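Local coordinates for protein bvu-3222 (PDB 3FYF) that is of unknown function but, as a probable periplasmic protein of the DUF4251 family, folds as an antiparallel sheet with a helix packed against it, at residues Asn41-Gly46 with Val119-Gly124. Residues are numbered along the deposited sequence; the frame is centred on the assembly and turned at random.
Sequences NALKNG and VYYNYG
One methyl of L43 sits over a face of the Y121 ring: CD2 lies 3.7 Å from the ring centroid and 14° off its normal, a CH-pi contact displaced toward the rim. At the ring's edge, in its plane, are Y123 CE1 and a water, and F48 meets the same ring edge-to-face. With CG anti to the backbone N (chi1 -168°), the ring slides past L43 in the opposite direction and its hydroxyl comes near the last helical turn. There the water bridges the two segments, donating to L43 O at 2.7 Å and hydrogen-bonded to Y121 OH at 2.6 Å, and so serves a carbonyl whose backbone bond from G46 N is weak. Tyrosine suits the place, offering an apolar face to the methyl and a hydroxyl to the water; a phenylalanine here would probably leave the water without its link to the strand. Leucine's fork fills two sites, since its other methyl, CD1, meets V119 CG1 tip to tip at 4.0 Å. G46 ends the helix in a Schellman motif, its positive phi (64°) readily adopted without a side chain. Through L43, the C-terminal turn of helix 27-44 packs on strand 119-126 of the antiparallel sheet, an apolar helix-on-sheet interface with a water bridge.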
loop_
_atom_site.group_PDB
_atom_site.type_symbol
_atom_site.label_atom_id
_atom_site.label_comp_id
_atom_site.label_asym_id
_atom_site.label_seq_id
_atom_site.Cartn_x
_atom_site.Cartn_y
_atom_site.Cartn_z
ATOM N N ASN B 41 21.662 3.375 -5.684
ATOM C CA ASN B 41 22.492 4.279 -6.490
ATOM C C ASN B 41 21.802 5.585 -6.864
ATOM O O ASN B 41 22.453 6.623 -6.971
ATOM C CB ASN B 41 22.996 3.574 -7.751
ATOM C CG ASN B 41 23.977 2.455 -7.444
ATOM O OD1 ASN B 41 24.608 2.432 -6.385
ATOM N ND2 ASN B 41 24.106 1.519 -8.370
ATOM N N ALA B 42 20.485 5.532 -7.048
ATOM C CA ALA B 42 19.698 6.734 -7.300
ATOM C C ALA B 42 19.656 7.629 -6.067
ATOM O O ALA B 42 19.709 8.854 -6.186
ATOM C CB ALA B 42 18.303 6.375 -7.735
ATOM N N LEU B 43 19.573 7.011 -4.890
ATOM C CA LEU B 43 19.532 7.750 -3.625
ATOM C C LEU B 43 20.889 8.358 -3.288
ATOM O O LEU B 43 20.956 9.488 -2.819
ATOM C CB LEU B 43 19.068 6.855 -2.470
ATOM C CG LEU B 43 17.597 6.436 -2.366
ATOM C CD1 LEU B 43 17.457 5.326 -1.327
ATOM C CD2 LEU B 43 16.681 7.605 -2.032
ATOM N N LYS B 44 21.951 7.588 -3.533
ATOM C CA LYS B 44 23.334 8.011 -3.310
ATOM C C LYS B 44 23.694 9.210 -4.174
ATOM O O LYS B 44 24.286 10.172 -3.691
ATOM C CB LYS B 44 24.304 6.860 -3.600
ATOM C CG LYS B 44 24.395 5.830 -2.494
ATOM C CD LYS B 44 25.412 4.752 -2.812
ATOM C CE LYS B 44 25.568 3.784 -1.643
ATOM N NZ LYS B 44 26.095 4.445 -0.417
ATOM N N ASN B 45 23.306 9.154 -5.446
ATOM C CA ASN B 45 23.605 10.228 -6.392
ATOM C C ASN B 45 22.612 11.398 -6.356
ATOM O O ASN B 45 22.781 12.384 -7.083
ATOM C CB ASN B 45 23.753 9.664 -7.810
ATOM C CG ASN B 45 24.866 8.628 -7.916
ATOM O OD1 ASN B 45 24.750 7.652 -8.659
ATOM N ND2 ASN B 45 25.949 8.833 -7.166
ATOM N N GLY B 46 21.590 11.283 -5.506
ATOM C CA GLY B 46 20.584 12.330 -5.309
ATOM C C GLY B 46 19.748 12.618 -6.543
ATOM O O GLY B 46 19.325 13.753 -6.766
ATOM N N VAL B 119 16.657 0.867 3.723
ATOM C CA VAL B 119 17.307 2.185 3.708
ATOM C C VAL B 119 16.378 3.288 4.212
ATOM O O VAL B 119 15.221 3.371 3.815
ATOM C CB VAL B 119 17.835 2.529 2.304
ATOM C CG1 VAL B 119 18.509 3.916 2.263
ATOM C CG2 VAL B 119 18.794 1.461 1.854
ATOM N N TYR B 120 16.908 4.124 5.094
ATOM C CA TYR B 120 16.165 5.217 5.688
ATOM C C TYR B 120 16.773 6.529 5.211
ATOM O O TYR B 120 17.847 6.928 5.656
ATOM C CB TYR B 120 16.158 5.075 7.220
ATOM C CG TYR B 120 15.473 3.792 7.665
ATOM C CD1 TYR B 120 14.128 3.788 8.028
ATOM C CD2 TYR B 120 16.159 2.576 7.682
ATOM C CE1 TYR B 120 13.490 2.609 8.417
ATOM C CE2 TYR B 120 15.525 1.391 8.060
ATOM C CZ TYR B 120 14.198 1.416 8.423
ATOM O OH TYR B 120 13.584 0.244 8.801
ATOM N N TYR B 121 16.077 7.171 4.277
ATOM C CA TYR B 121 16.548 8.379 3.604
ATOM C C TYR B 121 15.672 9.562 4.010
ATOM O O TYR B 121 14.475 9.606 3.680
ATOM C CB TYR B 121 16.491 8.161 2.090
ATOM C CG TYR B 121 17.198 9.197 1.243
ATOM C CD1 TYR B 121 16.527 10.332 0.793
ATOM C CD2 TYR B 121 18.525 9.020 0.854
ATOM C CE1 TYR B 121 17.167 11.275 -0.003
ATOM C CE2 TYR B 121 19.174 9.961 0.058
ATOM C CZ TYR B 121 18.487 11.083 -0.368
ATOM O OH TYR B 121 19.109 12.023 -1.155
ATOM N N ASN B 122 16.266 10.512 4.735
ATOM C CA ASN B 122 15.545 11.674 5.259
ATOM C C ASN B 122 16.103 12.976 4.683
ATOM O O ASN B 122 17.304 13.069 4.434
ATOM C CB ASN B 122 15.626 11.722 6.794
ATOM C CG ASN B 122 14.852 10.593 7.484
ATOM O OD1 ASN B 122 14.954 10.418 8.694
ATOM N ND2 ASN B 122 14.075 9.845 6.729
ATOM N N TYR B 123 15.231 13.967 4.482
ATOM C CA TYR B 123 15.626 15.298 3.988
ATOM C C TYR B 123 14.529 16.357 4.141
ATOM O O TYR B 123 13.368 16.042 4.410
ATOM C CB TYR B 123 16.106 15.246 2.524
ATOM C CG TYR B 123 15.065 14.799 1.515
ATOM C CD1 TYR B 123 14.846 13.446 1.266
ATOM C CD2 TYR B 123 14.312 15.727 0.797
ATOM C CE1 TYR B 123 13.909 13.022 0.338
ATOM C CE2 TYR B 123 13.370 15.314 -0.135
ATOM C CZ TYR B 123 13.175 13.957 -0.358
ATOM O OH TYR B 123 12.242 13.531 -1.275
ATOM N N GLY B 124 14.919 17.615 3.967
ATOM C CA GLY B 124 13.988 18.739 3.977
ATOM C C GLY B 124 13.872 19.374 2.602
ATOM O O GLY B 124 14.769 19.240 1.764
HETATM O O HOH W 1 21.617 11.898 -1.738
#